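Long-range contacts in putative large adhesion protein (Lap) involved in biofilm formation (Marinobacter hydrocarbonoclasticus ATCC 49840, PDB 6M8M), which binds glucose through a calcium ion in the PA14 domain of a large RTX adhesin, probably helping the bacterium attach to surfaces and build biofilm: residues S82-L87 and G183-L188; K117-L122 and S174-Y179; R132-D137 and Q187-L192. All blocks are in the same frame, centred on the assembly; numbering follows the deposited sequence.

Contact 1. Residues S82-L87 and G183-L188. With CA (calcium ion), chain E; BGC (beta-D-glucopyranose), chain B.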
loop_
_atom_site.group_PDB
_atom_site.type_symbol
_atom_site.label_atom_id
_atom_site.label_comp_id
_atom_site.label_asym_id
_atom_site.label_seq_id
_atom_site.Cartn_x
_atom_site.Cartn_y
_atom_site.Cartn_z
ATOM N N SER A 82 6.365 -3.144 -11.767
ATOM C CA SER A 82 5.936 -4.523 -11.637
ATOM C C SER A 82 7.103 -5.472 -11.485
ATOM O O SER A 82 8.166 -5.266 -12.081
ATOM C CB SER A 82 5.175 -4.924 -12.910
ATOM O OG SER A 82 4.595 -6.209 -12.785
ATOM N N VAL A 83 6.930 -6.500 -10.662
ATOM C CA VAL A 83 7.847 -7.630 -10.608
ATOM C C VAL A 83 7.054 -8.879 -10.955
ATOM O O VAL A 83 5.829 -8.903 -10.826
ATOM C CB VAL A 83 8.537 -7.794 -9.239
ATOM C CG1 VAL A 83 9.391 -6.561 -8.929
ATOM C CG2 VAL A 83 7.519 -8.070 -8.127
ATOM N N SER A 84 7.757 -9.907 -11.400
ATOM C CA SER A 84 7.152 -11.204 -11.694
ATOM C C SER A 84 7.790 -12.254 -10.803
ATOM O O SER A 84 8.811 -12.026 -10.172
ATOM C CB SER A 84 7.339 -11.580 -13.168
ATOM O OG SER A 84 6.616 -10.704 -14.013
ATOM N N GLY A 85 7.161 -13.423 -10.736
ATOM C CA GLY A 85 7.682 -14.487 -9.909
ATOM C C GLY A 85 7.354 -14.368 -8.444
ATOM O O GLY A 85 8.100 -14.906 -7.609
ATOM N N ASP A 86 6.265 -13.660 -8.112
ATOM C CA ASP A 86 5.737 -13.464 -6.772
ATOM C C ASP A 86 6.438 -12.334 -6.031
ATOM O O ASP A 86 7.673 -12.322 -5.915
ATOM C CB ASP A 86 5.841 -14.706 -5.877
ATOM C CG ASP A 86 5.257 -15.966 -6.489
ATOM O OD1 ASP A 86 4.358 -15.899 -7.357
ATOM O OD2 ASP A 86 5.687 -17.058 -6.064
ATOM N N LEU A 87 5.665 -11.408 -5.461
ATOM C CA LEU A 87 6.256 -10.406 -4.585
ATOM C C LEU A 87 7.014 -11.056 -3.440
ATOM O O LEU A 87 8.028 -10.518 -2.982
ATOM C CB LEU A 87 5.170 -9.478 -4.053
ATOM C CG LEU A 87 5.633 -8.400 -3.087
ATOM C CD1 LEU A 87 6.781 -7.583 -3.668
ATOM C CD2 LEU A 87 4.472 -7.478 -2.745
ATOM N N GLY A 183 0.219 -13.754 -5.771
ATOM C CA GLY A 183 1.192 -14.511 -6.533
ATOM C C GLY A 183 1.273 -13.968 -7.943
ATOM O O GLY A 183 0.405 -13.234 -8.412
ATOM N N GLY A 184 2.322 -14.350 -8.634
ATOM C CA GLY A 184 2.498 -13.980 -10.040
ATOM C C GLY A 184 3.209 -12.640 -10.174
ATOM O O GLY A 184 4.309 -12.460 -9.652
ATOM N N ALA A 185 2.587 -11.710 -10.873
ATOM C CA ALA A 185 3.109 -10.353 -10.978
ATOM C C ALA A 185 2.605 -9.525 -9.800
ATOM O O ALA A 185 1.601 -9.855 -9.167
ATOM C CB ALA A 185 2.701 -9.716 -12.303
ATOM N N ALA A 186 3.300 -8.427 -9.521
ATOM C CA ALA A 186 2.924 -7.567 -8.407
ATOM C C ALA A 186 3.303 -6.138 -8.755
ATOM O O ALA A 186 4.446 -5.873 -9.158
ATOM C CB ALA A 186 3.642 -7.991 -7.124
ATOM N N GLN A 187 2.362 -5.217 -8.555
ATOM C CA GLN A 187 2.584 -3.808 -8.843
ATOM C C GLN A 187 1.706 -2.980 -7.926
ATOM O O GLN A 187 0.572 -3.377 -7.643
ATOM C CB GLN A 187 2.249 -3.488 -10.305
ATOM C CG GLN A 187 2.493 -2.028 -10.669
ATOM C CD GLN A 187 2.359 -1.756 -12.147
ATOM O OE1 GLN A 187 1.825 -2.579 -12.896
ATOM N NE2 GLN A 187 2.833 -0.596 -12.581
ATOM N N LEU A 188 2.213 -1.831 -7.490
ATOM C CA LEU A 188 1.407 -0.876 -6.736
ATOM C C LEU A 188 1.893 0.529 -7.073
ATOM O O LEU A 188 3.007 0.909 -6.698
ATOM C CB LEU A 188 1.488 -1.109 -5.234
ATOM C CG LEU A 188 0.714 -0.111 -4.371
ATOM C CD1 LEU A 188 -0.782 -0.185 -4.634
ATOM C CD2 LEU A 188 1.014 -0.353 -2.900
HETATM CA CA CA E . -0.312 -10.943 -8.446
HETATM C C2 BGC B . -1.363 -12.142 -11.444
HETATM C C3 BGC B . -1.583 -11.953 -12.909
HETATM C C4 BGC B . -2.810 -12.700 -13.371
HETATM C C5 BGC B . -4.018 -12.288 -12.542
HETATM C C6 BGC B . -5.278 -13.010 -12.899
HETATM C C1 BGC B . -2.605 -11.731 -10.673
HETATM O O1 BGC B . -2.430 -11.958 -9.344
HETATM O O2 BGC B . -0.279 -11.359 -10.924
HETATM O O3 BGC B . -0.422 -12.394 -13.647
HETATM O O4 BGC B . -3.098 -12.365 -14.728
HETATM O O5 BGC B . -3.753 -12.535 -11.124
HETATM O O6 BGC B . -5.133 -14.402 -12.772
HETATM O O HOH W 1 2.152 -5.898 -13.759
#
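Asp86 reaches from the loop after strand 79-83 to the glycine-rich turn at Gly183 and Gly184. Its CB makes no close approach to that turn; CG, placed anti to the carbonyl carbon (chi1 -52°), comes to 4.0 Å from Gly184 N. At the tip, OD1 accepts the N-H of Gly184 at 2.9 Å on its anti lone pair, in an almost straight bond (178° at the hydrogen), and lies against Gly183 CA. Asp86 N returns the grip, giving its hydrogen to a lone pair of Gly184 O, so one residue holds both polar backbone atoms of this glycine.

The turn is part of the calcium-dependent sugar site of the PA14 domain: Gly183 O and Ala185 O bind the calcium, Ala185 N donates to O2 of the glucose at 2.9 Å, and Asp136, Asp137 and Asp181 complete the protein ligands. With no side chain, Gly184 lets the turn pass close to the sugar, at a positive phi (88°) that glycine readily takes.

Beyond the turn, Val83 and Ala186 form an antiparallel hydrogen-bonded pair. The small Ala186 CB touches both Leu87 CB, 3.7 Å away, and Val83 CG2, while Phe96 of helix 92-96 packs on both larger residues.

Contact 2. Residues K117-L122 and S174-Y179; sequences KLTGNL and SVEIVY
Leu118 and Ile177 exchange backbone hydrogen bonds, as do Gly120 and Val175, and these two antiparallel hydrogen-bonded pairs join the strands. On the face carrying Leu118 and Ile177, their CB atoms meet at 4.1 Å. Val175 turns CG1 between its own backbone N and carbonyl carbon (chi1 59°), which brings this methyl over the backbone of Gly120, 3.5 Å from Gly120 O. Glycine suits that spot because it adds no side chain beside the branched valine. Leu122 then crosses Val175 at about a right angle, with CD2 4.0 Å from Val175 CG1.

The other face is more polar. Lys117, extended along all four torsions, crosses Glu176 obliquely and lays CE 3.8 Å from the carboxylate carbon CD of Glu176, yet NZ remains too far from OE2 for a salt bridge. A water spans the gap, accepting from Lys117 NZ at 3.0 Å and donating to Glu176 OE2 at 2.8 Å. Thr119 lies alongside Glu176, its CG2 methyl against the glutamate CG.

Further out, Lys61 of helix 57-66 makes a salt bridge to the same OE2, probably stabilising the negative charge, and Ile64 packs on Lys117 and Val178. Behind the opposite face, Ile177 touches Ile190 of the second sheet. One face toward a helix and polar groups, the other toward a facing sheet: this is the layered arrangement of the PA14 beta-sandwich.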
loop_
_atom_site.group_PDB
_atom_site.type_symbol
_atom_site.label_atom_id
_atom_site.label_comp_id
_atom_site.label_asym_id
_atom_site.label_seq_id
_atom_site.Cartn_x
_atom_site.Cartn_y
_atom_site.Cartn_z
ATOM N N LYS A 117 1.445 -2.820 4.097
ATOM C CA LYS A 117 0.639 -1.794 4.737
ATOM C C LYS A 117 1.444 -0.516 4.808
ATOM O O LYS A 117 2.634 -0.542 5.132
ATOM C CB LYS A 117 0.234 -2.251 6.123
ATOM C CG LYS A 117 -0.556 -1.236 6.904
ATOM C CD LYS A 117 -1.066 -1.872 8.187
ATOM C CE LYS A 117 -1.711 -0.870 9.108
ATOM N NZ LYS A 117 -2.190 -1.570 10.339
ATOM N N LEU A 118 0.802 0.587 4.488
ATOM C CA LEU A 118 1.411 1.908 4.547
ATOM C C LEU A 118 0.525 2.806 5.381
ATOM O O LEU A 118 -0.683 2.864 5.152
ATOM C CB LEU A 118 1.553 2.488 3.134
ATOM C CG LEU A 118 2.577 1.774 2.247
ATOM C CD1 LEU A 118 2.254 1.958 0.778
ATOM C CD2 LEU A 118 3.976 2.299 2.533
ATOM N N THR A 119 1.117 3.528 6.325
ATOM C CA THR A 119 0.348 4.408 7.191
ATOM C C THR A 119 1.061 5.742 7.380
ATOM O O THR A 119 2.286 5.842 7.320
ATOM C CB THR A 119 0.067 3.802 8.567
ATOM O OG1 THR A 119 1.296 3.391 9.156
ATOM C CG2 THR A 119 -0.860 2.620 8.469
ATOM N N GLY A 120 0.260 6.766 7.621
ATOM C CA GLY A 120 0.801 8.069 7.918
ATOM C C GLY A 120 -0.322 9.061 8.065
ATOM O O GLY A 120 -1.486 8.692 8.207
ATOM N N ASN A 121 0.050 10.326 8.034
ATOM C CA ASN A 121 -0.882 11.442 8.079
ATOM C C ASN A 121 -0.695 12.279 6.832
ATOM O O ASN A 121 0.427 12.504 6.385
ATOM C CB ASN A 121 -0.639 12.263 9.328
ATOM C CG ASN A 121 -0.984 11.495 10.583
ATOM O OD1 ASN A 121 -2.052 10.903 10.687
ATOM N ND2 ASN A 121 -0.065 11.480 11.536
ATOM N N LEU A 122 -1.808 12.725 6.263
ATOM C CA LEU A 122 -1.774 13.522 5.047
ATOM C C LEU A 122 -1.366 14.952 5.378
ATOM O O LEU A 122 -2.013 15.626 6.188
ATOM C CB LEU A 122 -3.147 13.555 4.386
ATOM C CG LEU A 122 -3.644 12.212 3.844
ATOM C CD1 LEU A 122 -5.080 12.298 3.368
ATOM C CD2 LEU A 122 -2.744 11.728 2.718
ATOM N N SER A 174 -5.486 10.822 9.035
ATOM C CA SER A 174 -4.823 9.543 8.898
ATOM C C SER A 174 -5.079 8.953 7.521
ATOM O O SER A 174 -6.151 9.125 6.933
ATOM C CB SER A 174 -5.349 8.583 9.956
ATOM O OG SER A 174 -6.717 8.279 9.705
ATOM N N VAL A 175 -4.077 8.268 6.997
ATOM C CA VAL A 175 -4.204 7.466 5.791
ATOM C C VAL A 175 -3.650 6.080 6.084
ATOM O O VAL A 175 -2.600 5.939 6.721
ATOM C CB VAL A 175 -3.527 8.142 4.579
ATOM C CG1 VAL A 175 -2.033 8.397 4.804
ATOM C CG2 VAL A 175 -3.763 7.320 3.320
ATOM N N GLU A 176 -4.401 5.061 5.679
ATOM C CA GLU A 176 -4.009 3.669 5.854
ATOM C C GLU A 176 -4.254 2.947 4.550
ATOM O O GLU A 176 -5.369 2.985 4.016
ATOM C CB GLU A 176 -4.785 2.991 6.975
ATOM C CG GLU A 176 -4.456 1.509 7.097
ATOM C CD GLU A 176 -5.004 0.864 8.352
ATOM O OE1 GLU A 176 -5.003 1.521 9.415
ATOM O OE2 GLU A 176 -5.426 -0.313 8.273
ATOM N N ILE A 177 -3.215 2.306 4.036
ATOM C CA ILE A 177 -3.264 1.558 2.786
ATOM C C ILE A 177 -2.899 0.124 3.091
ATOM O O ILE A 177 -1.873 -0.126 3.740
ATOM C CB ILE A 177 -2.271 2.140 1.768
ATOM C CG1 ILE A 177 -2.619 3.598 1.469
ATOM C CG2 ILE A 177 -2.220 1.299 0.503
ATOM C CD1 ILE A 177 -1.461 4.402 0.980
ATOM N N VAL A 178 -3.706 -0.812 2.610
ATOM C CA VAL A 178 -3.306 -2.215 2.596
ATOM C C VAL A 178 -3.331 -2.681 1.146
ATOM O O VAL A 178 -4.162 -2.231 0.348
ATOM C CB VAL A 178 -4.155 -3.121 3.507
ATOM C CG1 VAL A 178 -4.079 -2.652 4.957
ATOM C CG2 VAL A 178 -5.576 -3.201 3.023
ATOM N N TYR A 179 -2.421 -3.582 0.814
ATOM C CA TYR A 179 -2.186 -4.047 -0.549
ATOM C C TYR A 179 -1.712 -5.486 -0.441
ATOM O O TYR A 179 -1.027 -5.842 0.529
ATOM C CB TYR A 179 -1.120 -3.160 -1.273
ATOM C CG TYR A 179 -0.432 -3.896 -2.385
ATOM C CD1 TYR A 179 -0.993 -3.991 -3.646
ATOM C CD2 TYR A 179 0.745 -4.582 -2.142
ATOM C CE1 TYR A 179 -0.389 -4.732 -4.648
ATOM C CE2 TYR A 179 1.351 -5.328 -3.122
ATOM C CZ TYR A 179 0.777 -5.415 -4.368
ATOM O OH TYR A 179 1.395 -6.199 -5.295
HETATM O O HOH W 2 -4.395 -2.851 8.742
#

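Contact 3. Residues R132-D137 and Q187-L192. With CA (calcium ion), chain E; BGC (beta-D-glucopyranose), chain B.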
loop_
_atom_site.group_PDB
_atom_site.type_symbol
_atom_site.label_atom_id
_atom_site.label_comp_id
_atom_site.label_asym_id
_atom_site.label_seq_id
_atom_site.Cartn_x
_atom_site.Cartn_y
_atom_site.Cartn_z
ATOM N N ARG A 132 -5.838 7.681 -7.414
ATOM C CA ARG A 132 -5.930 6.752 -8.537
ATOM C C ARG A 132 -4.844 5.710 -8.322
ATOM O O ARG A 132 -3.709 6.061 -7.994
ATOM C CB ARG A 132 -5.789 7.452 -9.884
ATOM C CG ARG A 132 -5.947 6.492 -11.053
ATOM C CD ARG A 132 -6.051 7.239 -12.362
ATOM N NE ARG A 132 -4.789 7.848 -12.712
ATOM C CZ ARG A 132 -4.570 8.529 -13.832
ATOM N NH1 ARG A 132 -5.553 8.691 -14.712
ATOM N NH2 ARG A 132 -3.375 9.043 -14.067
ATOM N N VAL A 133 -5.191 4.438 -8.487
ATOM C CA VAL A 133 -4.307 3.337 -8.106
ATOM C C VAL A 133 -4.197 2.355 -9.256
ATOM O O VAL A 133 -5.218 1.927 -9.800
ATOM C CB VAL A 133 -4.817 2.605 -6.847
ATOM C CG1 VAL A 133 -3.864 1.472 -6.463
ATOM C CG2 VAL A 133 -5.018 3.582 -5.687
ATOM N N ARG A 134 -2.975 1.980 -9.601
ATOM C CA ARG A 134 -2.728 0.863 -10.494
ATOM C C ARG A 134 -2.100 -0.244 -9.650
ATOM O O ARG A 134 -1.066 -0.022 -9.002
ATOM C CB ARG A 134 -1.798 1.239 -11.640
ATOM C CG ARG A 134 -1.563 0.064 -12.596
ATOM C CD ARG A 134 -0.849 0.517 -13.853
ATOM N NE ARG A 134 -0.652 -0.561 -14.817
ATOM C CZ ARG A 134 -1.573 -0.983 -15.666
ATOM N NH1 ARG A 134 -2.778 -0.451 -15.685
ATOM N NH2 ARG A 134 -1.273 -1.965 -16.506
ATOM N N ALA A 135 -2.722 -1.418 -9.621
ATOM C CA ALA A 135 -2.231 -2.477 -8.754
ATOM C C ALA A 135 -2.524 -3.855 -9.323
ATOM O O ALA A 135 -3.484 -4.060 -10.079
ATOM C CB ALA A 135 -2.868 -2.364 -7.354
ATOM N N ASP A 136 -1.682 -4.801 -8.904
ATOM C CA ASP A 136 -1.878 -6.251 -9.013
ATOM C C ASP A 136 -1.299 -6.729 -7.687
ATOM O O ASP A 136 -0.093 -6.584 -7.491
ATOM C CB ASP A 136 -1.087 -6.785 -10.207
ATOM C CG ASP A 136 -1.009 -8.298 -10.253
ATOM O OD1 ASP A 136 -1.234 -8.957 -9.221
ATOM O OD2 ASP A 136 -0.668 -8.817 -11.346
ATOM N N ASP A 137 -2.094 -7.217 -6.732
ATOM C CA ASP A 137 -3.497 -7.562 -6.821
ATOM C C ASP A 137 -4.383 -6.475 -6.235
ATOM O O ASP A 137 -4.629 -5.475 -6.909
ATOM C CB ASP A 137 -3.713 -8.924 -6.147
ATOM C CG ASP A 137 -3.214 -10.053 -7.020
ATOM O OD1 ASP A 137 -3.949 -10.424 -7.970
ATOM O OD2 ASP A 137 -2.057 -10.515 -6.810
ATOM N N GLN A 187 2.362 -5.217 -8.555
ATOM C CA GLN A 187 2.584 -3.808 -8.843
ATOM C C GLN A 187 1.706 -2.980 -7.926
ATOM O O GLN A 187 0.572 -3.377 -7.643
ATOM C CB GLN A 187 2.249 -3.488 -10.305
ATOM C CG GLN A 187 2.493 -2.028 -10.669
ATOM C CD GLN A 187 2.359 -1.756 -12.147
ATOM O OE1 GLN A 187 1.825 -2.579 -12.896
ATOM N NE2 GLN A 187 2.833 -0.596 -12.581
ATOM N N LEU A 188 2.213 -1.831 -7.490
ATOM C CA LEU A 188 1.407 -0.876 -6.736
ATOM C C LEU A 188 1.893 0.529 -7.073
ATOM O O LEU A 188 3.007 0.909 -6.698
ATOM C CB LEU A 188 1.488 -1.109 -5.234
ATOM C CG LEU A 188 0.714 -0.111 -4.371
ATOM C CD1 LEU A 188 -0.782 -0.185 -4.634
ATOM C CD2 LEU A 188 1.014 -0.353 -2.900
ATOM N N ARG A 189 1.048 1.319 -7.727
ATOM C CA ARG A 189 1.345 2.717 -8.018
ATOM C C ARG A 189 0.156 3.548 -7.567
ATOM O O ARG A 189 -0.960 3.364 -8.066
ATOM C CB ARG A 189 1.595 2.925 -9.512
ATOM C CG ARG A 189 1.956 4.360 -9.855
ATOM C CD ARG A 189 2.037 4.582 -11.352
ATOM N NE ARG A 189 3.073 3.757 -11.961
ATOM C CZ ARG A 189 2.968 3.166 -13.146
ATOM N NH1 ARG A 189 1.854 3.275 -13.864
ATOM N NH2 ARG A 189 3.970 2.433 -13.606
ATOM N N ILE A 190 0.382 4.454 -6.625
ATOM C CA ILE A 190 -0.662 5.304 -6.080
ATOM C C ILE A 190 -0.381 6.742 -6.486
ATOM O O ILE A 190 0.729 7.251 -6.275
ATOM C CB ILE A 190 -0.754 5.174 -4.549
ATOM C CG1 ILE A 190 -1.002 3.717 -4.174
ATOM C CG2 ILE A 190 -1.837 6.083 -3.998
ATOM C CD1 ILE A 190 -1.108 3.444 -2.697
ATOM N N GLU A 191 -1.395 7.386 -7.056
ATOM C CA GLU A 191 -1.375 8.802 -7.370
ATOM C C GLU A 191 -2.431 9.523 -6.550
ATOM O O GLU A 191 -3.470 8.959 -6.211
ATOM C CB GLU A 191 -1.687 9.040 -8.846
ATOM C CG GLU A 191 -0.703 8.477 -9.835
ATOM C CD GLU A 191 -1.315 8.335 -11.209
ATOM O OE1 GLU A 191 -0.872 9.057 -12.133
ATOM O OE2 GLU A 191 -2.258 7.534 -11.355
ATOM N N LEU A 192 -2.177 10.793 -6.265
ATOM C CA LEU A 192 -3.098 11.657 -5.532
ATOM C C LEU A 192 -3.220 12.972 -6.281
ATOM O O LEU A 192 -2.223 13.496 -6.786
ATOM C CB LEU A 192 -2.543 11.898 -4.131
ATOM C CG LEU A 192 -3.374 12.808 -3.230
ATOM C CD1 LEU A 192 -4.717 12.216 -2.904
ATOM C CD2 LEU A 192 -2.624 13.077 -1.922
HETATM CA CA CA E . -0.312 -10.943 -8.446
HETATM C C2 BGC B . -1.363 -12.142 -11.444
HETATM C C3 BGC B . -1.583 -11.953 -12.909
HETATM C C4 BGC B . -2.810 -12.700 -13.371
HETATM C C5 BGC B . -4.018 -12.288 -12.542
HETATM C C6 BGC B . -5.278 -13.010 -12.899
HETATM C C1 BGC B . -2.605 -11.731 -10.673
HETATM O O1 BGC B . -2.430 -11.958 -9.344
HETATM O O2 BGC B . -0.279 -11.359 -10.924
HETATM O O3 BGC B . -0.422 -12.394 -13.647
HETATM O O4 BGC B . -3.098 -12.365 -14.728
HETATM O O5 BGC B . -3.753 -12.535 -11.124
HETATM O O6 BGC B . -5.133 -14.402 -12.772
#
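Strands 132-136 and 187-192 run antiparallel, 173° between their directions, and pair through Arg132-Glu191, Arg134-Arg189 and Asp136-Gln187, each closed by two backbone hydrogen bonds. On the face of these pairs, Arg132 and Glu191 lie side by side. The arginine bends at chi3 (70°), turning its guanidinium edge to the carboxylate: NE donates to OE2 at 2.9 Å and NH2 to OE1 at 3.2 Å. In this side-on salt bridge the two planes are 27° apart, and the nitrogens meet the syn sides of the oxygens somewhat out of the carboxylate plane.

Arg134 and Arg189 point the same way with nearly parallel guanidinium groups, but other partners hold them: Thr159 accepts from Arg134 NH1, and Asp79 makes a salt bridge to Arg189 NE. Gln187 extends beside them, slanting across Arg134, its NE2 3.3 Å above one face of the Arg189 guanidinium, offset toward the rim.

The reverse face is apolar. Leu188 CD1 meets Val133 CG1 at 3.9 Å, and the short Ala135 side chain lets the same methyl come against it.

Past the last pair, a cis peptide joins Asp136 to Asp137: Asp136 OD1 binds calcium at 2.3 Å, Asp137 OD2 at 2.4 Å. Asp136 OD2 lies 2.6 Å from glucose O2, and Asp137 OD1 equally close to glucose O1. Such a cis-linked aspartate pair on a sugar-binding calcium is characteristic of PA14 lectin domains.

How the contacts relate
Contacts 1 and 3 share Gln187 and Leu188 on strand 186-194, which has strand 79-83 on one side and strand 128-136 on the other. Their centres are 13 Å apart, and they converge on one calcium and one glucose: Ala185 O of contact 1 lies 3.0 Å from Asp136 OD1 of contact 3, both being metal ligands. Contact 2 belongs to the facing sheet and touches neither metal nor sugar. Its Tyr179 spans the sandwich, with OH 2.7 Å from Asp136 O, a probable hydrogen bond, and 3.4 Å from Ala186 CB. The tyrosine probably helps to place Asp136, one of the aspartates on the calcium, while Ile177 CD1 meets Ile190 CD1 at 3.8 Å elsewhere between the sheets.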